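Local atomic coordinates of hepatocyte growth factor-regulated tyrosine kinase substrate (Drosophila melanogaster, PDB entry 1DVP), a protein that drives endosome membrane invagination and multivesicular body formation, binding ubiquitin and phosphatidylinositol and dampening signalling by activated tyrosine kinase receptors. Residues H178-C183 with D211-A216; P21-I26 with P197-G202; V65-V70 with L107-T112. All blocks are in the same frame, centred on the assembly; numbering follows the deposited sequence.

In the fold
The three contacts run from the FYVE zinc finger into the VHS domain. Contact 1 closes one of the two Cys4 zinc sites of the finger; contact 2 joins the finger to the VHS helices; contact 3 packs two of those helices together. Contacts 1 and 2 have centres about 17 Å apart and touch, N182 O lying 3.2 Å from Y201 OH in a probable hydrogen bond. The side chain of P199 in contact 2 is about 14 Å from a zinc ion. Contact 3, its centre about 16 Å from that of contact 2, meets it where I26 CG2 packs 3.5 Å from S68 OG. Contacts 1 and 3 remain about 13 Å apart at their nearest atoms.

Contact 1. Residues H178-C183 with D211-A216; sequences HHCRNC and DGCFAA. With ZN (zinc ion), chain C.
C180, C183 and C213 meet through their sulfurs on a single zinc ion, the bonds from C180 SG and C213 SG to the zinc measuring 2.3 and 2.4 Å. Three different first torsions converge here. C180 carries SG anti to its backbone N (chi1 170°), C183 places SG between the backbone N and the carbonyl carbon (chi1 63°), and C213, on the first turn of helix 211-219, turns SG away from its carbonyl carbon. The two knuckle cysteines, C180 and C183, can therefore reach the ion from one short turn while the third comes from the helix facing them. C210, just before the helix, supplies the fourth sulfur. This Cys4 site is one of the two zinc centres of the FYVE finger, where bound metal replaces an extensive hydrophobic core in so small a domain; C180 and C183 form a zinc knuckle, while the C210-C213 pair comes from the strand end and the first turn of the helix. Within the knuckle, C180 SG also accepts the backbone N-H of C183 at 3.5 Å, a fairly straight bond of 160°, and a weaker, more bent one from N182 N. Such N-H groups would be expected to ease the negative charge that four thiolates bring to the metal. The CB of N182 rests 3.7 Å from C213 SG. R181 swings off the other way, and its NH1 donates to H179 O at 2.8 Å, with the carbonyl oxygen in the guanidinium plane. The ring of H179 stacks on W158 of the second subunit.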
loop_
_atom_site.group_PDB
_atom_site.type_symbol
_atom_site.label_atom_id
_atom_site.label_comp_id
_atom_site.label_asym_id
_atom_site.label_seq_id
_atom_site.Cartn_x
_atom_site.Cartn_y
_atom_site.Cartn_z
ATOM N N HIS A 178 -1.142 2.766 -7.928
ATOM C CA HIS A 178 -1.572 3.362 -6.676
ATOM C C HIS A 178 -2.445 2.296 -6.059
ATOM O O HIS A 178 -3.156 1.614 -6.808
ATOM C CB HIS A 178 -2.448 4.607 -6.914
ATOM C CG HIS A 178 -1.779 5.695 -7.677
ATOM N ND1 HIS A 178 -0.982 6.667 -7.079
ATOM C CD2 HIS A 178 -1.728 5.925 -9.019
ATOM C CE1 HIS A 178 -0.464 7.431 -8.025
ATOM N NE2 HIS A 178 -0.896 7.002 -9.207
ATOM N N HIS A 179 -2.384 2.102 -4.729
ATOM C CA HIS A 179 -3.282 1.123 -4.141
ATOM C C HIS A 179 -4.553 1.779 -3.593
ATOM O O HIS A 179 -4.537 2.911 -3.044
ATOM C CB HIS A 179 -2.606 0.354 -2.965
ATOM C CG HIS A 179 -1.460 -0.512 -3.386
ATOM N ND1 HIS A 179 -0.207 -0.007 -3.687
ATOM C CD2 HIS A 179 -1.377 -1.857 -3.549
ATOM C CE1 HIS A 179 0.597 -1.001 -4.014
ATOM N NE2 HIS A 179 -0.090 -2.134 -3.939
ATOM N N CYS A 180 -5.666 1.072 -3.751
ATOM C CA CYS A 180 -6.936 1.470 -3.167
ATOM C C CYS A 180 -6.789 1.021 -1.693
ATOM O O CYS A 180 -6.505 -0.153 -1.429
ATOM C CB CYS A 180 -8.088 0.660 -3.754
ATOM S SG CYS A 180 -9.686 0.864 -2.914
ATOM N N ARG A 181 -7.058 1.893 -0.759
ATOM C CA ARG A 181 -6.966 1.494 0.649
ATOM C C ARG A 181 -8.134 0.618 1.122
ATOM O O ARG A 181 -8.040 0.046 2.190
ATOM C CB ARG A 181 -6.877 2.739 1.521
ATOM C CG ARG A 181 -5.541 3.293 1.605
ATOM C CD ARG A 181 -5.021 3.838 0.314
ATOM N NE ARG A 181 -3.812 4.616 0.592
ATOM C CZ ARG A 181 -2.914 5.019 -0.295
ATOM N NH1 ARG A 181 -3.004 4.744 -1.601
ATOM N NH2 ARG A 181 -1.876 5.727 0.155
ATOM N N ASN A 182 -9.239 0.515 0.369
ATOM C CA ASN A 182 -10.336 -0.353 0.765
ATOM C C ASN A 182 -10.177 -1.798 0.282
ATOM O O ASN A 182 -10.451 -2.734 1.055
ATOM C CB ASN A 182 -11.705 0.149 0.239
ATOM C CG ASN A 182 -12.886 -0.584 0.889
ATOM O OD1 ASN A 182 -13.767 -1.124 0.197
ATOM N ND2 ASN A 182 -12.900 -0.624 2.226
ATOM N N CYS A 183 -9.740 -2.023 -0.967
ATOM C CA CYS A 183 -9.634 -3.429 -1.432
ATOM C C CYS A 183 -8.197 -3.892 -1.621
ATOM O O CYS A 183 -7.952 -5.054 -1.871
ATOM C CB CYS A 183 -10.415 -3.650 -2.743
ATOM S SG CYS A 183 -9.849 -2.695 -4.210
ATOM N N ASP A 211 -12.819 3.345 -7.863
ATOM C CA ASP A 211 -14.195 3.641 -8.223
ATOM C C ASP A 211 -15.160 2.584 -7.747
ATOM O O ASP A 211 -16.152 2.913 -7.187
ATOM C CB ASP A 211 -14.290 3.868 -9.745
ATOM C CG ASP A 211 -13.698 5.201 -10.126
ATOM O OD1 ASP A 211 -13.607 6.032 -9.231
ATOM O OD2 ASP A 211 -13.331 5.445 -11.278
ATOM N N GLY A 212 -14.854 1.315 -7.955
ATOM C CA GLY A 212 -15.739 0.260 -7.478
ATOM C C GLY A 212 -16.010 0.345 -5.976
ATOM O O GLY A 212 -17.160 0.204 -5.539
ATOM N N CYS A 213 -14.945 0.547 -5.181
ATOM C CA CYS A 213 -15.055 0.667 -3.702
ATOM C C CYS A 213 -15.781 1.948 -3.303
ATOM O O CYS A 213 -16.604 1.934 -2.418
ATOM C CB CYS A 213 -13.647 0.625 -3.036
ATOM S SG CYS A 213 -13.011 -1.069 -3.043
ATOM N N PHE A 214 -15.475 3.063 -3.944
ATOM C CA PHE A 214 -16.158 4.311 -3.627
ATOM C C PHE A 214 -17.674 4.151 -3.845
ATOM O O PHE A 214 -18.489 4.726 -3.100
ATOM C CB PHE A 214 -15.675 5.414 -4.537
ATOM C CG PHE A 214 -16.319 6.725 -4.269
ATOM C CD1 PHE A 214 -15.793 7.574 -3.323
ATOM C CD2 PHE A 214 -17.462 7.116 -4.984
ATOM C CE1 PHE A 214 -16.376 8.796 -3.084
ATOM C CE2 PHE A 214 -18.061 8.347 -4.752
ATOM C CZ PHE A 214 -17.520 9.188 -3.805
ATOM N N ALA A 215 -18.050 3.344 -4.839
ATOM C CA ALA A 215 -19.475 3.145 -5.122
ATOM C C ALA A 215 -20.093 2.245 -4.062
ATOM O O ALA A 215 -21.196 2.535 -3.562
ATOM C CB ALA A 215 -19.676 2.540 -6.520
ATOM N N ALA A 216 -19.378 1.167 -3.721
ATOM C CA ALA A 216 -19.839 0.173 -2.744
ATOM C C ALA A 216 -19.945 0.737 -1.346
ATOM O O ALA A 216 -20.871 0.379 -0.606
ATOM C CB ALA A 216 -18.906 -1.096 -2.753
HETATM ZN ZN ZN C . -10.955 -0.617 -4.126
#

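Contact 2. Residues P21-I26 with P197-G202; sequences PDWPSI and PLPKYG
W23, on the first turn of helix 23-34, meets P199 and K200 where the VHS domain abuts the FYVE finger. The second segment leaves strand 194-198 through P197 and L198, and the side chain of L198 turns to R181 and N182 of the finger itself. P199 then opens a short 3-10 turn and makes the first touch: its CB lies 3.6 Å from W23 CD1, approaching the indole obliquely, while P199 O comes within 3.4 Å of W23 CB. K200 follows and reaches over the indole. Its CG stands above the six-membered ring, 3.4 Å from the centroid of the W23 ring and only 10° off the normal, a CH-pi contact made by the aliphatic part of the chain. Bends at chi3 and chi4 (-147° and 85°) then bring CE to 3.5 Å from W23 CZ2 and direct the ammonium past the indole. P21 CB lies against the opposite face of the indole, so the ring is sandwiched between its own domain and the finger. One water accepts from both W23 NE1 (2.8 Å) and K200 NZ (2.9 Å). Y201 turns away from W23, and G202 ends the turn with a positive phi, its N bonding to P199 O. No direct hydrogen bond or salt bridge crosses between the two segments, which implies that this part of the domain junction relies on the fit of proline and lysine methylenes against one indole, with a shared water joining the polar ends.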
loop_
_atom_site.group_PDB
_atom_site.type_symbol
_atom_site.label_atom_id
_atom_site.label_comp_id
_atom_site.label_asym_id
_atom_site.label_seq_id
_atom_site.Cartn_x
_atom_site.Cartn_y
_atom_site.Cartn_z
ATOM N N PRO A 21 -21.411 6.238 13.648
ATOM C CA PRO A 21 -20.677 5.436 14.631
ATOM C C PRO A 21 -19.345 6.064 15.065
ATOM O O PRO A 21 -18.682 6.747 14.311
ATOM C CB PRO A 21 -20.471 4.087 13.929
ATOM C CG PRO A 21 -21.459 4.083 12.768
ATOM C CD PRO A 21 -21.505 5.540 12.351
ATOM N N ASP A 22 -18.997 5.809 16.306
ATOM C CA ASP A 22 -17.761 6.236 16.888
ATOM C C ASP A 22 -16.817 5.006 16.771
ATOM O O ASP A 22 -16.615 4.232 17.721
ATOM C CB ASP A 22 -18.034 6.621 18.347
ATOM C CG ASP A 22 -16.775 6.984 19.083
ATOM O OD1 ASP A 22 -15.683 6.883 18.461
ATOM O OD2 ASP A 22 -16.862 7.342 20.285
ATOM N N TRP A 23 -16.281 4.816 15.573
ATOM C CA TRP A 23 -15.385 3.696 15.285
ATOM C C TRP A 23 -14.154 3.630 16.194
ATOM O O TRP A 23 -13.761 2.556 16.635
ATOM C CB TRP A 23 -14.997 3.720 13.810
ATOM C CG TRP A 23 -16.175 3.279 13.014
ATOM C CD1 TRP A 23 -17.032 4.058 12.239
ATOM C CD2 TRP A 23 -16.742 1.977 13.038
ATOM N NE1 TRP A 23 -18.099 3.300 11.804
ATOM C CE2 TRP A 23 -17.944 2.021 12.273
ATOM C CE3 TRP A 23 -16.354 0.764 13.633
ATOM C CZ2 TRP A 23 -18.750 0.903 12.095
ATOM C CZ3 TRP A 23 -17.179 -0.365 13.446
ATOM C CH2 TRP A 23 -18.355 -0.271 12.688
ATOM N N PRO A 24 -13.533 4.767 16.477
ATOM C CA PRO A 24 -12.360 4.743 17.362
ATOM C C PRO A 24 -12.668 4.072 18.716
ATOM O O PRO A 24 -11.876 3.260 19.185
ATOM C CB PRO A 24 -12.000 6.234 17.512
ATOM C CG PRO A 24 -12.372 6.784 16.133
ATOM C CD PRO A 24 -13.741 6.109 15.900
ATOM N N SER A 25 -13.804 4.376 19.325
ATOM C CA SER A 25 -14.176 3.764 20.627
ATOM C C SER A 25 -14.550 2.294 20.429
ATOM O O SER A 25 -14.302 1.441 21.280
ATOM C CB SER A 25 -15.389 4.475 21.286
ATOM O OG SER A 25 -15.105 5.838 21.618
ATOM N N ILE A 26 -15.174 1.989 19.301
ATOM C CA ILE A 26 -15.554 0.612 19.058
ATOM C C ILE A 26 -14.308 -0.305 18.871
ATOM O O ILE A 26 -14.274 -1.453 19.368
ATOM C CB ILE A 26 -16.503 0.522 17.833
ATOM C CG1 ILE A 26 -17.872 1.150 18.201
ATOM C CG2 ILE A 26 -16.672 -0.924 17.432
ATOM C CD1 ILE A 26 -18.859 1.365 16.981
ATOM N N PRO A 197 -13.080 8.435 4.007
ATOM C CA PRO A 197 -12.512 7.783 5.187
ATOM C C PRO A 197 -12.891 6.319 5.250
ATOM O O PRO A 197 -13.820 5.886 4.564
ATOM C CB PRO A 197 -13.067 8.630 6.352
ATOM C CG PRO A 197 -14.331 9.172 5.823
ATOM C CD PRO A 197 -14.022 9.503 4.372
ATOM N N LEU A 198 -12.138 5.529 6.012
ATOM C CA LEU A 198 -12.470 4.112 6.147
ATOM C C LEU A 198 -12.363 3.908 7.635
ATOM O O LEU A 198 -11.484 3.193 8.166
ATOM C CB LEU A 198 -11.475 3.268 5.382
ATOM C CG LEU A 198 -11.506 3.563 3.865
ATOM C CD1 LEU A 198 -10.296 2.913 3.219
ATOM C CD2 LEU A 198 -12.780 3.037 3.244
ATOM N N PRO A 199 -13.304 4.527 8.336
ATOM C CA PRO A 199 -13.275 4.427 9.795
ATOM C C PRO A 199 -13.322 2.999 10.368
ATOM O O PRO A 199 -12.811 2.739 11.456
ATOM C CB PRO A 199 -14.407 5.372 10.211
ATOM C CG PRO A 199 -15.403 5.247 9.055
ATOM C CD PRO A 199 -14.547 5.138 7.817
ATOM N N LYS A 200 -13.874 2.059 9.627
ATOM C CA LYS A 200 -13.915 0.692 10.145
ATOM C C LYS A 200 -12.557 0.027 10.176
ATOM O O LYS A 200 -12.359 -0.983 10.872
ATOM C CB LYS A 200 -14.890 -0.170 9.360
ATOM C CG LYS A 200 -16.301 0.045 9.783
ATOM C CD LYS A 200 -17.258 -0.278 8.641
ATOM C CE LYS A 200 -18.537 0.635 8.649
ATOM N NZ LYS A 200 -18.299 1.945 7.933
ATOM N N TYR A 201 -11.631 0.575 9.418
ATOM C CA TYR A 201 -10.272 0.081 9.415
ATOM C C TYR A 201 -9.398 0.977 10.293
ATOM O O TYR A 201 -8.184 0.878 10.230
ATOM C CB TYR A 201 -9.636 0.119 8.014
ATOM C CG TYR A 201 -10.243 -0.785 6.988
ATOM C CD1 TYR A 201 -11.020 -1.868 7.340
ATOM C CD2 TYR A 201 -9.984 -0.557 5.632
ATOM C CE1 TYR A 201 -11.541 -2.725 6.349
ATOM C CE2 TYR A 201 -10.469 -1.375 4.669
ATOM C CZ TYR A 201 -11.251 -2.467 5.017
ATOM O OH TYR A 201 -11.678 -3.296 4.005
ATOM N N GLY A 202 -10.022 1.882 11.054
ATOM C CA GLY A 202 -9.281 2.790 11.936
ATOM C C GLY A 202 -8.727 3.965 11.164
ATOM O O GLY A 202 -7.842 4.680 11.651
HETATM O O HOH W 1 -19.765 3.851 9.564
#

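Contact 3. Residues V65-V70 with L107-T112; sequences VLESIV and LELVQT
With CG anti to the backbone N (chi1 175°) and an extended chain beyond it (chi2 -177°), E67 reaches from helix 56-72 toward helix 100-116; L109, its CG anti to the carbonyl carbon (chi1 -64°), advances a single methyl to meet it. That methyl, CD2, does all the close touching on the leucine side. It lies 3.7 Å from E67 CB and 3.6 Å from E67 OE1, bearing on the glutamate from its methylenes out to its carboxylate, and the two side chains cross at about a right angle. The backbones are closest at the same pair, E67 CA and L109 CA being 7.1 Å apart. The contact thus illustrates how a long acidic side chain at the margin of a helix interface can pack through its hydrocarbon part while its carboxylate pairs with a lysine. The polar end has a different logic. E67 OE1 and E108 OE1 come to 4.4 Å of each other, like charges that would tend to separate if left alone, but K105, one turn before L109, forms salt bridges with both oxygens. Its ammonium probably offsets the repulsion between them. No hydrogen bond links the segments themselves. The arrangement belongs to the helical superhelix of the VHS domain, in which these two helices are separated in sequence by helices 74-81 and 84-96. Around it, L66 packs on F90 of helix 84-96 and on I47 of helix 40-51, S68 and I69 face helix 23-34, and L107 reaches L94 of helix 84-96.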
loop_
_atom_site.group_PDB
_atom_site.type_symbol
_atom_site.label_atom_id
_atom_site.label_comp_id
_atom_site.label_asym_id
_atom_site.label_seq_id
_atom_site.Cartn_x
_atom_site.Cartn_y
_atom_site.Cartn_z
ATOM N N VAL A 65 -21.987 -2.253 18.286
ATOM C CA VAL A 65 -20.861 -2.650 19.122
ATOM C C VAL A 65 -20.826 -4.183 19.165
ATOM O O VAL A 65 -19.775 -4.809 19.032
ATOM C CB VAL A 65 -20.987 -2.053 20.571
ATOM C CG1 VAL A 65 -19.922 -2.660 21.524
ATOM C CG2 VAL A 65 -20.835 -0.539 20.499
ATOM N N LEU A 66 -21.995 -4.781 19.344
ATOM C CA LEU A 66 -22.115 -6.233 19.398
ATOM C C LEU A 66 -21.649 -6.905 18.101
ATOM O O LEU A 66 -20.931 -7.885 18.131
ATOM C CB LEU A 66 -23.578 -6.602 19.676
ATOM C CG LEU A 66 -23.861 -7.848 20.544
ATOM C CD1 LEU A 66 -25.297 -8.305 20.207
ATOM C CD2 LEU A 66 -22.838 -8.988 20.331
ATOM N N GLU A 67 -22.056 -6.377 16.960
ATOM C CA GLU A 67 -21.649 -6.930 15.677
ATOM C C GLU A 67 -20.114 -6.949 15.571
ATOM O O GLU A 67 -19.512 -7.911 15.086
ATOM C CB GLU A 67 -22.244 -6.089 14.563
ATOM C CG GLU A 67 -21.817 -6.461 13.124
ATOM C CD GLU A 67 -22.435 -5.480 12.117
ATOM O OE1 GLU A 67 -23.241 -4.621 12.576
ATOM O OE2 GLU A 67 -22.130 -5.546 10.903
ATOM N N SER A 68 -19.502 -5.865 16.047
ATOM C CA SER A 68 -18.058 -5.697 16.005
ATOM C C SER A 68 -17.261 -6.635 16.875
ATOM O O SER A 68 -16.222 -7.114 16.435
ATOM C CB SER A 68 -17.672 -4.252 16.359
ATOM O OG SER A 68 -18.238 -3.376 15.430
ATOM N N ILE A 69 -17.696 -6.889 18.106
ATOM C CA ILE A 69 -16.891 -7.800 18.920
ATOM C C ILE A 69 -17.064 -9.250 18.455
ATOM O O ILE A 69 -16.146 -10.057 18.559
ATOM C CB ILE A 69 -17.187 -7.653 20.464
ATOM C CG1 ILE A 69 -18.633 -8.047 20.794
ATOM C CG2 ILE A 69 -16.962 -6.201 20.896
ATOM C CD1 ILE A 69 -18.882 -8.194 22.324
ATOM N N VAL A 70 -18.238 -9.571 17.910
ATOM C CA VAL A 70 -18.469 -10.919 17.428
ATOM C C VAL A 70 -17.561 -11.069 16.244
ATOM O O VAL A 70 -16.936 -12.106 16.027
ATOM C CB VAL A 70 -19.942 -11.142 16.966
ATOM C CG1 VAL A 70 -20.043 -12.433 16.070
ATOM C CG2 VAL A 70 -20.830 -11.315 18.174
ATOM N N LEU A 107 -32.549 -8.358 13.287
ATOM C CA LEU A 107 -32.956 -9.360 12.316
ATOM C C LEU A 107 -31.810 -9.590 11.346
ATOM O O LEU A 107 -31.493 -10.721 11.004
ATOM C CB LEU A 107 -34.219 -8.901 11.573
ATOM C CG LEU A 107 -35.511 -9.713 11.848
ATOM C CD1 LEU A 107 -35.391 -10.570 13.113
ATOM C CD2 LEU A 107 -36.700 -8.744 11.935
ATOM N N GLU A 108 -31.191 -8.506 10.906
ATOM C CA GLU A 108 -30.035 -8.583 10.014
ATOM C C GLU A 108 -28.865 -9.361 10.671
ATOM O O GLU A 108 -28.273 -10.230 10.041
ATOM C CB GLU A 108 -29.586 -7.154 9.655
ATOM C CG GLU A 108 -28.207 -7.008 8.974
ATOM C CD GLU A 108 -27.610 -5.598 9.206
ATOM O OE1 GLU A 108 -26.514 -5.492 9.795
ATOM O OE2 GLU A 108 -28.257 -4.593 8.818
ATOM N N LEU A 109 -28.561 -9.064 11.934
ATOM C CA LEU A 109 -27.456 -9.710 12.650
ATOM C C LEU A 109 -27.710 -11.204 12.805
ATOM O O LEU A 109 -26.828 -12.020 12.570
ATOM C CB LEU A 109 -27.228 -9.055 14.031
ATOM C CG LEU A 109 -26.769 -7.571 14.015
ATOM C CD1 LEU A 109 -26.547 -7.085 15.430
ATOM C CD2 LEU A 109 -25.486 -7.390 13.224
ATOM N N VAL A 110 -28.929 -11.555 13.198
ATOM C CA VAL A 110 -29.278 -12.968 13.351
ATOM C C VAL A 110 -28.974 -13.742 12.071
ATOM O O VAL A 110 -28.408 -14.798 12.126
ATOM C CB VAL A 110 -30.766 -13.138 13.654
ATOM C CG1 VAL A 110 -31.181 -14.630 13.392
ATOM C CG2 VAL A 110 -31.056 -12.721 15.085
ATOM N N GLN A 111 -29.364 -13.187 10.925
ATOM C CA GLN A 111 -29.167 -13.792 9.605
ATOM C C GLN A 111 -27.695 -13.769 9.211
ATOM O O GLN A 111 -27.155 -14.750 8.672
ATOM C CB GLN A 111 -30.015 -13.030 8.568
ATOM C CG GLN A 111 -29.711 -13.370 7.133
ATOM C CD GLN A 111 -30.583 -12.602 6.140
ATOM O OE1 GLN A 111 -30.488 -11.369 6.016
ATOM N NE2 GLN A 111 -31.453 -13.329 5.440
ATOM N N THR A 112 -27.029 -12.640 9.466
ATOM C CA THR A 112 -25.608 -12.555 9.165
ATOM C C THR A 112 -24.904 -13.646 9.940
ATOM O O THR A 112 -24.070 -14.374 9.420
ATOM C CB THR A 112 -25.002 -11.219 9.621
ATOM O OG1 THR A 112 -25.515 -10.162 8.795
ATOM C CG2 THR A 112 -23.437 -11.307 9.529
#